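PDB 3LI9: hypothetical sensory transduction histidine kinase from Methanosarcina mazei, which probably senses an extracellular signal and passes it on by phosphorylating a protein histidine from ATP, this chain being its extracellular Cache (PDC-fold) sensor domain. Local coordinates for residues V151-P156 with V256-F261; Q37-T42 with N67-L72. All coordinates share one frame; numbering follows the deposited sequence.

Contact 1. Residues V151-P156 with V256-F261; sequences VSYDSP and VKTGDF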
ATOM      1  N   VAL A 151       1.287   3.242   2.566  1.00 13.51           N
ATOM      2  CA  VAL A 151       1.299   2.943   1.135  1.00 14.72           C
ATOM      3  C   VAL A 151       0.305   3.871   0.441  1.00 15.48           C
ATOM      4  O   VAL A 151      -0.617   4.361   1.079  1.00 14.60           O
ATOM      5  CB  VAL A 151       0.916   1.451   0.941  1.00 14.54           C
ATOM      6  CG1 VAL A 151      -0.545   1.120   1.300  1.00 17.98           C
ATOM      7  CG2 VAL A 151       1.384   0.939  -0.390  1.00 20.84           C
ATOM      8  N   SER A 152       0.496   4.072  -0.863  1.00 13.29           N
ATOM      9  CA  SER A 152      -0.427   4.914  -1.619  1.00 13.83           C
ATOM     10  C   SER A 152      -1.133   4.132  -2.698  1.00 13.49           C
ATOM     11  O   SER A 152      -0.477   3.353  -3.389  1.00 15.12           O
ATOM     12  CB  SER A 152       0.421   6.038  -2.311  1.00 15.96           C
ATOM     13  OG  SER A 152      -0.476   7.009  -2.776  1.00 29.86           O
ATOM     14  N   TYR A 153      -2.418   4.392  -2.864  1.00 11.33           N
ATOM     15  CA  TYR A 153      -3.202   3.796  -3.957  1.00 13.52           C
ATOM     16  C   TYR A 153      -3.496   4.930  -4.937  1.00 13.63           C
ATOM     17  O   TYR A 153      -3.991   5.977  -4.522  1.00 14.13           O
ATOM     18  CB  TYR A 153      -4.561   3.299  -3.442  1.00 13.98           C
ATOM     19  CG  TYR A 153      -4.524   2.133  -2.449  1.00 15.92           C
ATOM     20  CD1 TYR A 153      -4.836   0.835  -2.878  1.00 17.82           C
ATOM     21  CD2 TYR A 153      -4.138   2.330  -1.112  1.00 19.13           C
ATOM     22  CE1 TYR A 153      -4.815  -0.221  -1.986  1.00 20.14           C
ATOM     23  CE2 TYR A 153      -4.072   1.247  -0.206  1.00 18.37           C
ATOM     24  CZ  TYR A 153      -4.433  -0.020  -0.691  1.00 20.08           C
ATOM     25  OH  TYR A 153      -4.386  -1.087   0.189  1.00 21.15           O
ATOM     26  N   ASP A 154      -3.282   4.712  -6.237  1.00 13.44           N
ATOM     27  CA  ASP A 154      -3.478   5.814  -7.184  1.00 15.40           C
ATOM     28  C   ASP A 154      -4.213   5.301  -8.404  1.00 15.11           C
ATOM     29  O   ASP A 154      -3.898   4.247  -8.911  1.00 16.68           O
ATOM     30  CB  ASP A 154      -2.141   6.405  -7.623  1.00 16.39           C
ATOM     31  CG  ASP A 154      -1.345   6.900  -6.443  1.00 18.90           C
ATOM     32  OD1 ASP A 154      -1.648   8.033  -6.006  1.00 21.35           O
ATOM     33  OD2 ASP A 154      -0.495   6.140  -5.861  1.00 20.84           O
ATOM     34  N   SER A 155      -5.162   6.090  -8.877  1.00 14.15           N
ATOM     35  CA  SER A 155      -5.926   5.694 -10.102  1.00 14.49           C
ATOM     36  C   SER A 155      -5.921   6.818 -11.103  1.00 14.59           C
ATOM     37  O   SER A 155      -6.038   7.988 -10.753  1.00 14.24           O
ATOM     38  CB  SER A 155      -7.418   5.461  -9.772  1.00 14.82           C
ATOM     39  OG  SER A 155      -7.605   4.331  -8.973  1.00 19.22           O
ATOM     40  N   PRO A 156      -5.703   6.470 -12.387  1.00 15.30           N
ATOM     41  CA  PRO A 156      -5.684   7.482 -13.398  1.00 15.56           C
ATOM     42  C   PRO A 156      -7.079   8.060 -13.693  1.00 15.04           C
ATOM     43  O   PRO A 156      -8.063   7.321 -13.698  1.00 16.07           O
ATOM     44  CB  PRO A 156      -5.096   6.720 -14.643  1.00 14.75           C
ATOM     45  CG  PRO A 156      -5.570   5.283 -14.425  1.00 15.95           C
ATOM     46  CD  PRO A 156      -5.426   5.099 -12.906  1.00 15.75           C
ATOM     47  N   VAL A 256      -1.510 -11.669  -1.099  1.00 13.11           N
ATOM     48  CA  VAL A 256      -2.590 -10.683  -0.865  1.00 14.53           C
ATOM     49  C   VAL A 256      -2.904 -10.114  -2.199  1.00 15.28           C
ATOM     50  O   VAL A 256      -2.083  -9.444  -2.746  1.00 16.23           O
ATOM     51  CB  VAL A 256      -2.026  -9.614   0.109  1.00 12.79           C
ATOM     52  CG1 VAL A 256      -3.012  -8.435   0.257  1.00 17.27           C
ATOM     53  CG2 VAL A 256      -1.844 -10.285   1.491  1.00 15.53           C
ATOM     54  N   LYS A 257      -4.112 -10.390  -2.728  1.00 17.71           N
ATOM     55  CA  LYS A 257      -4.471 -10.132  -4.136  1.00 19.44           C
ATOM     56  C   LYS A 257      -4.184  -8.687  -4.533  1.00 18.24           C
ATOM     57  O   LYS A 257      -3.706  -8.427  -5.617  1.00 20.68           O
ATOM     58  CB  LYS A 257      -5.998 -10.426  -4.243  1.00 19.99           C
ATOM     59  CG  LYS A 257      -6.572 -10.482  -5.588  1.00 29.54           C
ATOM     60  CD  LYS A 257      -8.024 -11.058  -5.467  1.00 37.65           C
ATOM     61  CE  LYS A 257      -8.747 -10.907  -6.776  1.00 45.09           C
ATOM     62  NZ  LYS A 257      -8.912  -9.443  -7.018  1.00 47.03           N
ATOM     63  N   THR A 258      -4.492  -7.725  -3.664  1.00 16.65           N
ATOM     64  CA  THR A 258      -4.302  -6.318  -3.984  1.00 16.55           C
ATOM     65  C   THR A 258      -2.800  -6.009  -3.825  1.00 17.08           C
ATOM     66  O   THR A 258      -2.252  -6.024  -2.738  1.00 20.69           O
ATOM     67  CB  THR A 258      -5.154  -5.443  -3.050  1.00 16.57           C
ATOM     68  OG1 THR A 258      -6.496  -5.842  -3.226  1.00 17.07           O
ATOM     69  CG2 THR A 258      -5.023  -3.937  -3.476  1.00 17.98           C
ATOM     70  N   GLY A 259      -2.109  -5.806  -4.942  1.00 17.87           N
ATOM     71  CA  GLY A 259      -0.688  -5.524  -4.883  1.00 17.47           C
ATOM     72  C   GLY A 259       0.253  -6.734  -4.854  1.00 17.55           C
ATOM     73  O   GLY A 259       1.473  -6.545  -4.909  1.00 17.26           O
ATOM     74  N   ASP A 260      -0.280  -7.937  -4.743  1.00 15.79           N
ATOM     75  CA  ASP A 260       0.567  -9.144  -4.491  1.00 16.91           C
ATOM     76  C   ASP A 260       1.534  -8.942  -3.346  1.00 14.68           C
ATOM     77  O   ASP A 260       2.733  -9.217  -3.450  1.00 15.19           O
ATOM     78  CB  ASP A 260       1.319  -9.479  -5.781  1.00 15.11           C
ATOM     79  CG  ASP A 260       0.387 -10.251  -6.780  1.00 22.33           C
ATOM     80  OD1 ASP A 260      -0.661 -10.829  -6.362  1.00 23.48           O
ATOM     81  OD2 ASP A 260       0.752 -10.282  -7.967  1.00 25.96           O
ATOM     82  N   PHE A 261       1.014  -8.424  -2.220  1.00 12.61           N
ATOM     83  CA  PHE A 261       1.740  -8.490  -0.972  1.00 13.22           C
ATOM     84  C   PHE A 261       1.651  -9.945  -0.499  1.00 11.21           C
ATOM     85  O   PHE A 261       1.102 -10.788  -1.215  1.00 11.95           O
ATOM     86  CB  PHE A 261       1.066  -7.560   0.064  1.00 12.34           C
ATOM     87  CG  PHE A 261       1.414  -6.075  -0.158  1.00 12.35           C
ATOM     88  CD1 PHE A 261       1.835  -5.634  -1.419  1.00 14.30           C
ATOM     89  CD2 PHE A 261       1.176  -5.143   0.823  1.00 15.90           C
ATOM     90  CE1 PHE A 261       2.156  -4.239  -1.696  1.00 18.81           C
ATOM     91  CE2 PHE A 261       1.448  -3.724   0.587  1.00 14.69           C
ATOM     92  CZ  PHE A 261       1.951  -3.299  -0.659  1.00 17.29           C
TER
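Thr258 meets Tyr153 in a double-Cache (PDC-fold) sensor, where strand 148-159 of one sheet, carrying the tyrosine, meets the tight loop joining strands 248-256 and 261-268 of the other, which carries the threonine. From a CB directed at the strand, the threonine branches to two partners. Its OG1, held anti to the carbonyl carbon (chi1 -58°), is hydrogen-bonded to Asp30 OD1 of the long helix 13-48, so the polar arm is satisfied by the helix. That bond should limit rotation about CA-CB and leave CG2, the other branch, facing the tyrosine. CG2 ends 4.0 Å from Tyr153 CE1, near the ring plane, so the methyl abuts the edge and not a face. The two side chains cross at about a right angle. Met33, Leu139, Val169 and Val171 pack on the tyrosine as well, placing the junction in a buried apolar layer. No hydrogen bond links the two segments. A backbone hydrogen bond, Val256 N to Phe261 O at 2.8 Å, closes the loop. Phe261 at its end offers a ring edge, with CZ 4.3 Å from Val151 CG2.

Contact 2. Residues Q37-T42 with N67-L72; sequences QAIART and NENPQL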
ATOM      1  N   GLN A  37      -8.607   0.732  -2.408  1.00 12.40           N
ATOM      2  CA  GLN A  37      -8.399   0.882  -3.855  1.00 12.27           C
ATOM      3  C   GLN A  37      -9.688   1.424  -4.506  1.00 13.81           C
ATOM      4  O   GLN A  37      -9.597   2.328  -5.423  1.00 14.81           O
ATOM      5  CB  GLN A  37      -8.068  -0.507  -4.460  1.00 12.97           C
ATOM      6  CG  GLN A  37      -7.976  -0.584  -5.986  1.00 14.45           C
ATOM      7  CD  GLN A  37      -7.566  -1.977  -6.396  1.00 20.78           C
ATOM      8  OE1 GLN A  37      -8.305  -2.968  -6.226  1.00 22.15           O
ATOM      9  NE2 GLN A  37      -6.428  -2.051  -6.960  1.00 25.22           N
ATOM     10  N   ALA A  38     -10.846   0.900  -4.084  1.00 10.66           N
ATOM     11  CA  ALA A  38     -12.144   1.313  -4.696  1.00 10.01           C
ATOM     12  C   ALA A  38     -12.429   2.792  -4.337  1.00 10.18           C
ATOM     13  O   ALA A  38     -13.075   3.481  -5.140  1.00 12.50           O
ATOM     14  CB  ALA A  38     -13.277   0.420  -4.167  1.00  9.76           C
ATOM     15  N   ILE A  39     -11.913   3.310  -3.214  1.00 10.90           N
ATOM     16  CA  ILE A  39     -12.172   4.731  -2.865  1.00 10.03           C
ATOM     17  C   ILE A  39     -11.446   5.616  -3.874  1.00 11.12           C
ATOM     18  O   ILE A  39     -12.030   6.525  -4.500  1.00 11.65           O
ATOM     19  CB  ILE A  39     -11.635   5.042  -1.481  1.00 10.06           C
ATOM     20  CG1 ILE A  39     -12.483   4.273  -0.425  1.00 11.23           C
ATOM     21  CG2 ILE A  39     -11.727   6.624  -1.202  1.00 10.90           C
ATOM     22  CD1 ILE A  39     -11.909   4.362   1.020  1.00 10.98           C
ATOM     23  N   ALA A  40     -10.148   5.342  -4.044  1.00 10.86           N
ATOM     24  CA  ALA A  40      -9.383   6.116  -5.073  1.00 10.65           C
ATOM     25  C   ALA A  40      -9.948   5.982  -6.501  1.00 12.26           C
ATOM     26  O   ALA A  40     -10.001   6.967  -7.247  1.00 12.68           O
ATOM     27  CB  ALA A  40      -7.916   5.696  -5.063  1.00 13.02           C
ATOM     28  N   ARG A  41     -10.324   4.776  -6.881  1.00 11.44           N
ATOM     29  CA  ARG A  41     -10.882   4.551  -8.212  1.00 11.70           C
ATOM     30  C   ARG A  41     -12.206   5.262  -8.402  1.00 11.41           C
ATOM     31  O   ARG A  41     -12.446   5.814  -9.489  1.00 13.35           O
ATOM     32  CB  ARG A  41     -11.035   3.074  -8.438  1.00 13.41           C
ATOM     33  CG  ARG A  41     -11.219   2.811  -9.941  1.00 16.87           C
ATOM     34  CD  ARG A  41     -10.790   1.328 -10.296  1.00 20.71           C
ATOM     35  NE  ARG A  41     -10.888   1.143 -11.741  1.00 21.58           N
ATOM     36  CZ  ARG A  41     -11.986   0.736 -12.375  1.00 23.25           C
ATOM     37  NH1 ARG A  41     -13.094   0.503 -11.681  1.00 20.40           N
ATOM     38  NH2 ARG A  41     -12.004   0.611 -13.708  1.00 24.50           N
ATOM     39  N   THR A  42     -13.056   5.264  -7.370  1.00 11.37           N
ATOM     40  CA  THR A  42     -14.360   5.900  -7.507  1.00 10.64           C
ATOM     41  C   THR A  42     -14.179   7.438  -7.601  1.00 12.25           C
ATOM     42  O   THR A  42     -14.834   8.092  -8.414  1.00 11.78           O
ATOM     43  CB  THR A  42     -15.223   5.556  -6.340  1.00 12.32           C
ATOM     44  OG1 THR A  42     -15.451   4.149  -6.425  1.00 10.85           O
ATOM     45  CG2 THR A  42     -16.639   6.211  -6.531  1.00 10.99           C
ATOM     46  N   ASN A  67     -12.078  12.700   5.846  1.00 11.02           N
ATOM     47  CA  ASN A  67     -12.765  12.768   7.175  1.00 12.50           C
ATOM     48  C   ASN A  67     -13.668  11.588   7.410  1.00 14.73           C
ATOM     49  O   ASN A  67     -13.825  11.186   8.621  1.00 14.25           O
ATOM     50  CB  ASN A  67     -13.472  14.116   7.360  1.00 13.85           C
ATOM     51  CG  ASN A  67     -12.442  15.222   7.716  1.00 17.37           C
ATOM     52  OD1 ASN A  67     -11.389  14.950   8.398  1.00 24.06           O
ATOM     53  ND2 ASN A  67     -12.736  16.441   7.319  1.00 20.09           N
ATOM     54  N   GLU A  68     -14.258  11.012   6.365  1.00 10.42           N
ATOM     55  CA  GLU A  68     -15.189   9.896   6.523  1.00 13.20           C
ATOM     56  C   GLU A  68     -14.463   8.533   6.507  1.00 13.11           C
ATOM     57  O   GLU A  68     -15.109   7.501   6.605  1.00 14.62           O
ATOM     58  CB  GLU A  68     -16.198   9.903   5.350  1.00 13.22           C
ATOM     59  CG  GLU A  68     -17.196  11.120   5.370  1.00 15.75           C
ATOM     60  CD  GLU A  68     -18.141  11.140   6.526  1.00 26.33           C
ATOM     61  OE1 GLU A  68     -18.276  10.130   7.262  1.00 24.09           O
ATOM     62  OE2 GLU A  68     -18.745  12.188   6.738  1.00 24.05           O
ATOM     63  N   ASN A  69     -13.121   8.556   6.360  1.00 12.51           N
ATOM     64  CA  ASN A  69     -12.367   7.310   6.263  1.00 11.65           C
ATOM     65  C   ASN A  69     -11.140   7.401   7.162  1.00 12.63           C
ATOM     66  O   ASN A  69     -10.046   7.723   6.731  1.00 13.69           O
ATOM     67  CB  ASN A  69     -11.889   7.125   4.798  1.00 10.15           C
ATOM     68  CG  ASN A  69     -13.012   6.628   3.903  1.00 11.94           C
ATOM     69  OD1 ASN A  69     -13.399   5.461   3.955  1.00 13.34           O
ATOM     70  ND2 ASN A  69     -13.571   7.521   3.073  1.00 11.50           N
ATOM     71  N   PRO A  70     -11.300   7.080   8.462  1.00 13.74           N
ATOM     72  CA  PRO A  70     -10.221   7.245   9.431  1.00 14.83           C
ATOM     73  C   PRO A  70      -9.021   6.339   9.143  1.00 13.62           C
ATOM     74  O   PRO A  70      -7.958   6.572   9.741  1.00 15.48           O
ATOM     75  CB  PRO A  70     -10.849   6.871  10.794  1.00 17.62           C
ATOM     76  CG  PRO A  70     -12.297   6.592  10.539  1.00 20.81           C
ATOM     77  CD  PRO A  70     -12.562   6.575   9.001  1.00 15.35           C
ATOM     78  N   GLN A  71      -9.201   5.368   8.280  1.00 12.59           N
ATOM     79  CA  GLN A  71      -8.085   4.457   7.882  1.00 12.83           C
ATOM     80  C   GLN A  71      -7.169   5.150   6.897  1.00 13.57           C
ATOM     81  O   GLN A  71      -6.138   4.559   6.492  1.00 13.77           O
ATOM     82  CB  GLN A  71      -8.587   3.103   7.336  1.00 13.16           C
ATOM     83  CG  GLN A  71      -9.023   3.116   5.830  1.00 12.75           C
ATOM     84  CD  GLN A  71     -10.420   3.743   5.628  1.00 14.29           C
ATOM     85  OE1 GLN A  71     -11.065   4.284   6.580  1.00 15.25           O
ATOM     86  NE2 GLN A  71     -10.890   3.691   4.376  1.00 13.41           N
ATOM     87  N   LEU A  72      -7.613   6.322   6.381  1.00 11.04           N
ATOM     88  CA  LEU A  72      -6.760   7.121   5.438  1.00 11.84           C
ATOM     89  C   LEU A  72      -6.085   8.257   6.162  1.00 11.85           C
ATOM     90  O   LEU A  72      -6.629   8.814   7.135  1.00 12.87           O
ATOM     91  CB  LEU A  72      -7.592   7.722   4.299  1.00 10.93           C
ATOM     92  CG  LEU A  72      -8.442   6.728   3.465  1.00 12.73           C
ATOM     93  CD1 LEU A  72      -9.194   7.445   2.364  1.00 11.24           C
ATOM     94  CD2 LEU A  72      -7.550   5.586   2.856  1.00 12.33           C
TER
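A single methyl, Ile39 CD1, reaches from helix 13-48 to Asn69, Gln71 and Leu72 in the loop between helix 55-67 and strand 74-79 of the Cache domain. Ile39 CD1 sits over the face of the Asn69 amide, almost straight above OD1 at 3.5 Å. Gln71 is met differently: its NE2 end points at Ile39 CD1 from 3.6 Å, with the methyl close to the amide plane. Leu72 CD1, at 4.3 Å from Ile39 CD1, gives an apolar neighbour. The two amides are tied to each other: Gln71 NE2 donates to Asn69 OD1 over 3.1 Å, fairly straight at the hydrogen (162°) yet arriving above the carbonyl plane. Gln71 reaches this position by bending at chi2 (-78°). Asn69 to Leu72 form a type I turn, closed by Leu72 N to Asn69 O, which brings the three residues together on one short loop. In the next shell, Asn69 ND2 is bonded to Ile65 O of helix 55-67, and Ile39 also packs on Ile65 and Val169. The direct contact contains no hydrogen bond; it is probably mainly van der Waals packing of the methyl on Leu72 and on two amides that are bonded to each other, while a polar tie between helix and loop is made by Gln71 NE2 and Asn36 OD1.

Overall arrangement
The centres of contacts 1 and 2 lie about 13 Å apart, and helix 13-48 connects them: segment 151-156 packs directly on helix turn 37-42. Tyr153 CD1 approaches Gln37 CA to 3.7 Å, and Ser155 OG approaches Arg41 CA to 3.4 Å. Asp137 bridges the same interface, hydrogen-bonded to Ser155 OG through OD1 and paired in a salt bridge with Arg41 NE through OD2. Val169 on strand 162-172 is touched by Tyr153 of contact 1 and by Ile39 and Leu72 of contact 2, giving both a common apolar floor. On the opposite side of segment 151-156 from Tyr153, Ser152 OG, whose position is less certain, makes a weak hydrogen bond to a BTB molecule, probably from the crystallisation liquor. The catalytic kinase region is absent from this chain.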